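Local coordinates for protein transcriptional regulator AcuR (Rhodobacter sphaeroides 2.4.1, PDB 3BRU) that represses transcription of its own operon as a DNA-binding regulator of the TetR family, probably by binding two operator sequences in the promoter, at residues A[147-150]-A[151-155]; A[134-137]-A[138-142]; A[85-88]-A[89-93]. All blocks are in the same frame, centred on the assembly; numbering follows the deposited sequence.

In the fold
All three contacts are local, each made within one helix or at a helix end. Contacts 1 and 3 are short runs of helix, on helix 143-167 and helix 74-97, and they meet at Trp-155. Contact 2 precedes contact 1 in the chain and leads into helix 143-167; Leu-148 packs on Gly-134 and on the selenium of Met-137. Contacts 1 and 2 are partly buried and reach the second subunit, whereas contact 3 is a surface contact within its own subunit. The chemistry follows the setting: aliphatic residues of contact 1 face neighbouring helices and the second subunit, a bent selenomethionine fills the irregular turn of contact 2, and in contact 3 Tyr-88 and Arg-91 occupy the exposed side.

Contact 1: residues A[147-150]-A[151-155]; sequences ALIG and VLETW
One turn of helix 143-167, in the C-terminal domain of this TetR-type repressor, brings Gly-150 against Thr-154 and Ile-149 against Glu-153. The carbonyl oxygen of Gly-150 is gripped twice by Thr-154: both N and OG1 lie 3.1 Å from Gly-150 O and approach from opposite faces of the carbonyl plane. With chi1 at -62°, OG1 sits beside the backbone N and turns back to the preceding turn, a common way for threonine to satisfy its hydroxyl inside a helix. Glu-153 N bonds Ile-149 O at 3.0 Å, while the backbone bonds from Val-151 to Ala-147 and from Leu-152 to Leu-148 are weak. The side chains of Ile-149 and Glu-153 run side by side, Ile-149 CG2 touching Glu-153 OE2 at 3.4 Å, so an aliphatic branch lies against the carboxylate at a partly exposed place. Val-151, beta-branched and compact, lays CG1 on one face of the Trp-155 ring near its rim. Leu-148, Val-151 and Leu-152 suit the buried side: Leu-148 and Val-151 pack on both helix 129-135 and helix 74-97, Leu-152 packs on Val-130, and Leu-148 and Leu-152 also meet Leu-198 and Arg-195 of the second subunit, respectively.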
# COMPACT_ATOMS: atom_id res chain seq x y z
N ALA A 147 -10.71 -13.39 -0.14
CA ALA A 147 -11.19 -12.86 -1.40
C ALA A 147 -10.13 -11.91 -1.97
O ALA A 147 -9.78 -12.02 -3.14
CB ALA A 147 -12.50 -12.17 -1.22
N LEU A 148 -9.58 -11.03 -1.12
CA LEU A 148 -8.54 -10.09 -1.58
C LEU A 148 -7.25 -10.82 -2.00
O LEU A 148 -6.67 -10.51 -3.04
CB LEU A 148 -8.24 -9.02 -0.55
CG LEU A 148 -9.34 -8.02 -0.22
CD1 LEU A 148 -8.90 -7.33 1.10
CD2 LEU A 148 -9.63 -7.01 -1.43
N ILE A 149 -6.81 -11.77 -1.18
CA ILE A 149 -5.60 -12.53 -1.48
C ILE A 149 -5.78 -13.33 -2.79
O ILE A 149 -4.83 -13.46 -3.59
CB ILE A 149 -5.19 -13.45 -0.28
CG1 ILE A 149 -4.84 -12.61 0.95
CG2 ILE A 149 -3.96 -14.29 -0.64
CD1 ILE A 149 -4.50 -13.45 2.23
N GLY A 150 -6.97 -13.87 -3.00
CA GLY A 150 -7.29 -14.64 -4.20
C GLY A 150 -7.06 -13.85 -5.47
O GLY A 150 -6.45 -14.36 -6.43
N VAL A 151 -7.52 -12.60 -5.50
CA VAL A 151 -7.39 -11.74 -6.69
C VAL A 151 -5.89 -11.44 -7.00
O VAL A 151 -5.44 -11.56 -8.15
CB VAL A 151 -8.16 -10.43 -6.47
CG1 VAL A 151 -7.96 -9.48 -7.58
CG2 VAL A 151 -9.68 -10.71 -6.26
N LEU A 152 -5.14 -11.06 -5.97
CA LEU A 152 -3.71 -10.78 -6.07
C LEU A 152 -2.89 -11.97 -6.57
O LEU A 152 -1.99 -11.83 -7.40
CB LEU A 152 -3.19 -10.34 -4.69
CG LEU A 152 -3.56 -8.90 -4.22
CD1 LEU A 152 -3.32 -8.68 -2.69
CD2 LEU A 152 -2.83 -7.84 -5.03
N GLU A 153 -3.19 -13.15 -6.04
CA GLU A 153 -2.55 -14.36 -6.50
C GLU A 153 -2.88 -14.67 -7.94
O GLU A 153 -2.02 -15.17 -8.66
CB GLU A 153 -2.86 -15.52 -5.57
CG GLU A 153 -1.92 -15.50 -4.36
CD GLU A 153 -2.43 -16.36 -3.21
OE1 GLU A 153 -3.51 -16.99 -3.37
OE2 GLU A 153 -1.77 -16.38 -2.13
N THR A 154 -4.08 -14.34 -8.40
CA THR A 154 -4.39 -14.47 -9.82
C THR A 154 -3.50 -13.59 -10.67
O THR A 154 -2.93 -14.05 -11.67
CB THR A 154 -5.89 -14.16 -10.13
OG1 THR A 154 -6.69 -15.12 -9.44
CG2 THR A 154 -6.21 -14.24 -11.66
N TRP A 155 -3.39 -12.32 -10.28
CA TRP A 155 -2.55 -11.38 -10.98
C TRP A 155 -1.10 -11.86 -11.04
O TRP A 155 -0.44 -11.76 -12.11
CB TRP A 155 -2.65 -10.03 -10.33
CG TRP A 155 -4.03 -9.41 -10.40
CD1 TRP A 155 -5.09 -9.79 -11.20
CD2 TRP A 155 -4.48 -8.26 -9.67
NE1 TRP A 155 -6.17 -8.96 -10.98
CE2 TRP A 155 -5.83 -8.02 -10.06
CE3 TRP A 155 -3.87 -7.41 -8.71
CZ2 TRP A 155 -6.58 -6.97 -9.51
CZ3 TRP A 155 -4.62 -6.36 -8.18
CH2 TRP A 155 -5.96 -6.15 -8.58

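Contact 2: residues A[134-137]-A[138-142]; sequences GQEM and GALPD
Met-137, a selenomethionine here, and Leu-140 carry this turn, together with Glu-136, whose carbonyl oxygen accepts a backbone bond and lies against Leu-140. The long side chain of Met-137 starts with CG anti to the backbone N (chi1 -170°) and then bends at chi2 and chi3, which swings its terminal methyl across to the residues that follow. There CE touches Leu-140 CB at 3.9 Å, comes within 3.5 Å of Pro-141 O, and lies near the carboxylate carbon of Asp-142. A flexible, unbranched chain suits this place because it can curl along an irregular backbone. Leu-140 points back to the turn, its CG resting 3.6 Å from Glu-136 O and close to the CA of Met-137.

Two backbone bonds close the turn. Ala-139 N reaches Glu-136 O at 2.8 Å, and Leu-140 N reaches Met-137 O at 3.1 Å from above the carbonyl plane. Glu-136 is buried, yet its carboxylate is satisfied by the hydroxyl of Ser-49 and the backbone N of Tyr-48. Asp-142, at the exposed end, forms a salt bridge with Arg-145. Across the dimer, Met-137 packs on Leu-198 of the second subunit.

Glu-136 is the first residue to leave helical geometry, and the successive i to i+3 bonds are those of a short 3-10 turn, here continuing from the end of helix 129-135 into the connection to helix 143-167.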
# COMPACT_ATOMS: atom_id res chain seq x y z
N GLY A 134 -7.10 -4.00 0.94
CA GLY A 134 -6.00 -4.76 1.54
C GLY A 134 -5.33 -4.06 2.71
O GLY A 134 -5.11 -4.64 3.78
N GLN A 135 -5.00 -2.79 2.49
CA GLN A 135 -4.49 -1.93 3.55
C GLN A 135 -5.42 -1.76 4.75
O GLN A 135 -4.93 -1.65 5.88
CB GLN A 135 -4.11 -0.56 2.98
CG GLN A 135 -3.22 0.25 3.91
CD GLN A 135 -1.78 -0.29 4.01
OE1 GLN A 135 -1.56 -1.42 4.44
NE2 GLN A 135 -0.80 0.56 3.67
N GLU A 136 -6.74 -1.71 4.55
CA GLU A 136 -7.63 -1.58 5.72
C GLU A 136 -8.19 -2.90 6.28
O GLU A 136 -9.18 -2.90 7.00
CB GLU A 136 -8.75 -0.57 5.45
CG GLU A 136 -9.72 -0.97 4.37
CD GLU A 136 -10.50 0.25 3.82
OE1 GLU A 136 -10.60 0.33 2.55
OE2 GLU A 136 -10.98 1.11 4.64
N MSE A 137 -7.54 -4.01 5.95
CA MSE A 137 -7.95 -5.34 6.37
C MSE A 137 -8.32 -5.44 7.88
O MSE A 137 -9.26 -6.15 8.22
CB MSE A 137 -6.89 -6.37 5.97
CG MSE A 137 -7.32 -7.84 6.16
SE MSE A 137 -8.91 -8.42 5.17
CE MSE A 137 -10.08 -9.07 6.66
N GLY A 138 -7.62 -4.74 8.78
CA GLY A 138 -7.96 -4.78 10.20
C GLY A 138 -9.40 -4.35 10.50
O GLY A 138 -9.96 -4.76 11.54
N ALA A 139 -10.02 -3.55 9.63
CA ALA A 139 -11.37 -3.05 9.88
C ALA A 139 -12.46 -3.77 9.04
O ALA A 139 -13.64 -3.40 9.09
CB ALA A 139 -11.44 -1.54 9.67
N LEU A 140 -12.05 -4.82 8.31
CA LEU A 140 -12.93 -5.54 7.39
C LEU A 140 -13.42 -6.84 7.99
O LEU A 140 -12.73 -7.44 8.79
CB LEU A 140 -12.20 -5.82 6.07
CG LEU A 140 -11.82 -4.59 5.24
CD1 LEU A 140 -11.22 -5.04 3.91
CD2 LEU A 140 -12.99 -3.57 5.03
N PRO A 141 -14.61 -7.30 7.55
CA PRO A 141 -15.14 -8.65 7.89
C PRO A 141 -14.13 -9.70 7.46
O PRO A 141 -13.50 -9.53 6.42
CB PRO A 141 -16.40 -8.77 7.01
CG PRO A 141 -16.79 -7.36 6.68
CD PRO A 141 -15.52 -6.56 6.65
N ASP A 142 -13.94 -10.79 8.21
CA ASP A 142 -12.84 -11.70 7.81
C ASP A 142 -12.96 -12.46 6.47
O ASP A 142 -11.94 -12.90 5.95
CB ASP A 142 -12.28 -12.55 8.96
CG ASP A 142 -10.93 -11.96 9.52
OD1 ASP A 142 -10.96 -10.99 10.34
OD2 ASP A 142 -9.82 -12.47 9.15

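Contact 3: residues A[85-88]-A[89-93]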
# COMPACT_ATOMS: atom_id res chain seq x y z
N TYR A 85 -14.54 -6.10 -9.78
CA TYR A 85 -13.22 -5.54 -10.03
C TYR A 85 -12.28 -6.63 -10.58
O TYR A 85 -11.56 -6.40 -11.54
CB TYR A 85 -12.66 -4.91 -8.76
CG TYR A 85 -11.41 -4.10 -9.00
CD1 TYR A 85 -11.49 -2.76 -9.41
CD2 TYR A 85 -10.15 -4.68 -8.84
CE1 TYR A 85 -10.34 -2.00 -9.62
CE2 TYR A 85 -8.99 -3.94 -9.07
CZ TYR A 85 -9.09 -2.61 -9.46
OH TYR A 85 -7.94 -1.91 -9.71
N ASP A 86 -12.30 -7.81 -9.99
CA ASP A 86 -11.56 -8.92 -10.59
C ASP A 86 -11.89 -9.15 -12.09
O ASP A 86 -11.00 -9.44 -12.88
CB ASP A 86 -11.81 -10.22 -9.84
CG ASP A 86 -10.76 -11.30 -10.16
OD1 ASP A 86 -9.71 -11.03 -10.80
OD2 ASP A 86 -10.98 -12.45 -9.74
N THR A 87 -13.15 -9.04 -12.46
CA THR A 87 -13.58 -9.32 -13.84
C THR A 87 -13.12 -8.23 -14.78
O THR A 87 -12.61 -8.51 -15.88
CB THR A 87 -15.10 -9.49 -13.91
OG1 THR A 87 -15.43 -10.70 -13.23
CG2 THR A 87 -15.60 -9.60 -15.37
N TYR A 88 -13.25 -6.98 -14.34
CA TYR A 88 -12.98 -5.90 -15.25
C TYR A 88 -11.50 -5.70 -15.41
O TYR A 88 -11.01 -5.45 -16.53
CB TYR A 88 -13.80 -4.66 -14.88
CG TYR A 88 -15.31 -5.03 -14.92
CD1 TYR A 88 -15.84 -5.82 -15.98
CD2 TYR A 88 -16.19 -4.65 -13.88
CE1 TYR A 88 -17.18 -6.20 -16.03
CE2 TYR A 88 -17.55 -5.02 -13.91
CZ TYR A 88 -18.04 -5.80 -15.00
OH TYR A 88 -19.38 -6.16 -15.06
N PHE A 89 -10.77 -5.92 -14.31
CA PHE A 89 -9.33 -5.84 -14.31
C PHE A 89 -8.67 -6.93 -15.13
O PHE A 89 -7.64 -6.68 -15.74
CB PHE A 89 -8.79 -5.92 -12.88
CG PHE A 89 -7.41 -5.37 -12.75
CD1 PHE A 89 -7.21 -3.99 -12.66
CD2 PHE A 89 -6.30 -6.22 -12.74
CE1 PHE A 89 -5.90 -3.48 -12.54
CE2 PHE A 89 -5.01 -5.71 -12.62
CZ PHE A 89 -4.81 -4.35 -12.51
N ALA A 90 -9.23 -8.15 -15.11
CA ALA A 90 -8.75 -9.25 -15.93
C ALA A 90 -8.75 -8.85 -17.40
O ALA A 90 -7.84 -9.22 -18.14
CB ALA A 90 -9.59 -10.48 -15.73
N ARG A 91 -9.75 -8.08 -17.84
CA ARG A 91 -9.82 -7.62 -19.24
C ARG A 91 -8.76 -6.59 -19.63
O ARG A 91 -8.34 -6.51 -20.79
CB ARG A 91 -11.23 -7.08 -19.59
CG ARG A 91 -12.26 -8.19 -19.55
CD ARG A 91 -13.42 -7.98 -20.50
NE ARG A 91 -14.39 -9.05 -20.34
CZ ARG A 91 -15.48 -8.97 -19.57
NH1 ARG A 91 -16.29 -10.03 -19.48
NH2 ARG A 91 -15.77 -7.84 -18.90
N LEU A 92 -8.33 -5.80 -18.67
CA LEU A 92 -7.27 -4.87 -18.93
C LEU A 92 -5.92 -5.62 -19.04
O LEU A 92 -5.12 -5.32 -19.93
CB LEU A 92 -7.31 -3.74 -17.90
CG LEU A 92 -6.07 -3.02 -17.37
CD1 LEU A 92 -6.34 -1.54 -17.08
CD2 LEU A 92 -5.71 -3.74 -16.07
N LEU A 93 -5.69 -6.60 -18.18
CA LEU A 93 -4.55 -7.50 -18.29
C LEU A 93 -4.55 -8.31 -19.58
O LEU A 93 -3.49 -8.62 -20.11
CB LEU A 93 -4.48 -8.46 -17.08
CG LEU A 93 -3.97 -7.96 -15.71
CD1 LEU A 93 -3.99 -9.07 -14.66
CD2 LEU A 93 -2.56 -7.38 -15.81
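The rings of Tyr-85 and Phe-89, one helix turn apart, run side by side; their planes are nearly parallel (20°) but strongly offset, with centroids 5.6 Å apart, so little of one ring covers the other. The touch is made by the phenol end of Tyr-85, whose OH lies 3.7 Å from Phe-89 CD1. Both side chains place CG anti to the backbone N (chi1 -170° and -159°), which sends them out in the same direction. Leu-92 CD2 rests on one face of the Phe-89 ring, offset toward its rim. Farther round the helix, Tyr-88 takes Arg-91 NH2 at the edge of its ring, 3.6 Å from CD1, with Thr-87 CB over one face. The extended Arg-91 also runs alongside Thr-87, whose CG2 comes 3.9 Å from NH2; the long charged chain of Arg-91 suits this exposed side. In the backbone, Phe-89 N bonds Tyr-85 O at 2.9 Å and Ala-90 N bonds Asp-86 O at 3.1 Å, whereas the bonds made by Arg-91 N and Leu-92 N to the preceding turn are weak. The aromatic side of helix 74-97 faces its neighbours: Tyr-85 packs on Leu-129 and Val-130 of helix 129-135, Phe-89 on Phe-111 of helix 104-120, and Phe-89 meets the ring of Trp-155 of helix 143-167, against which Tyr-85 also packs.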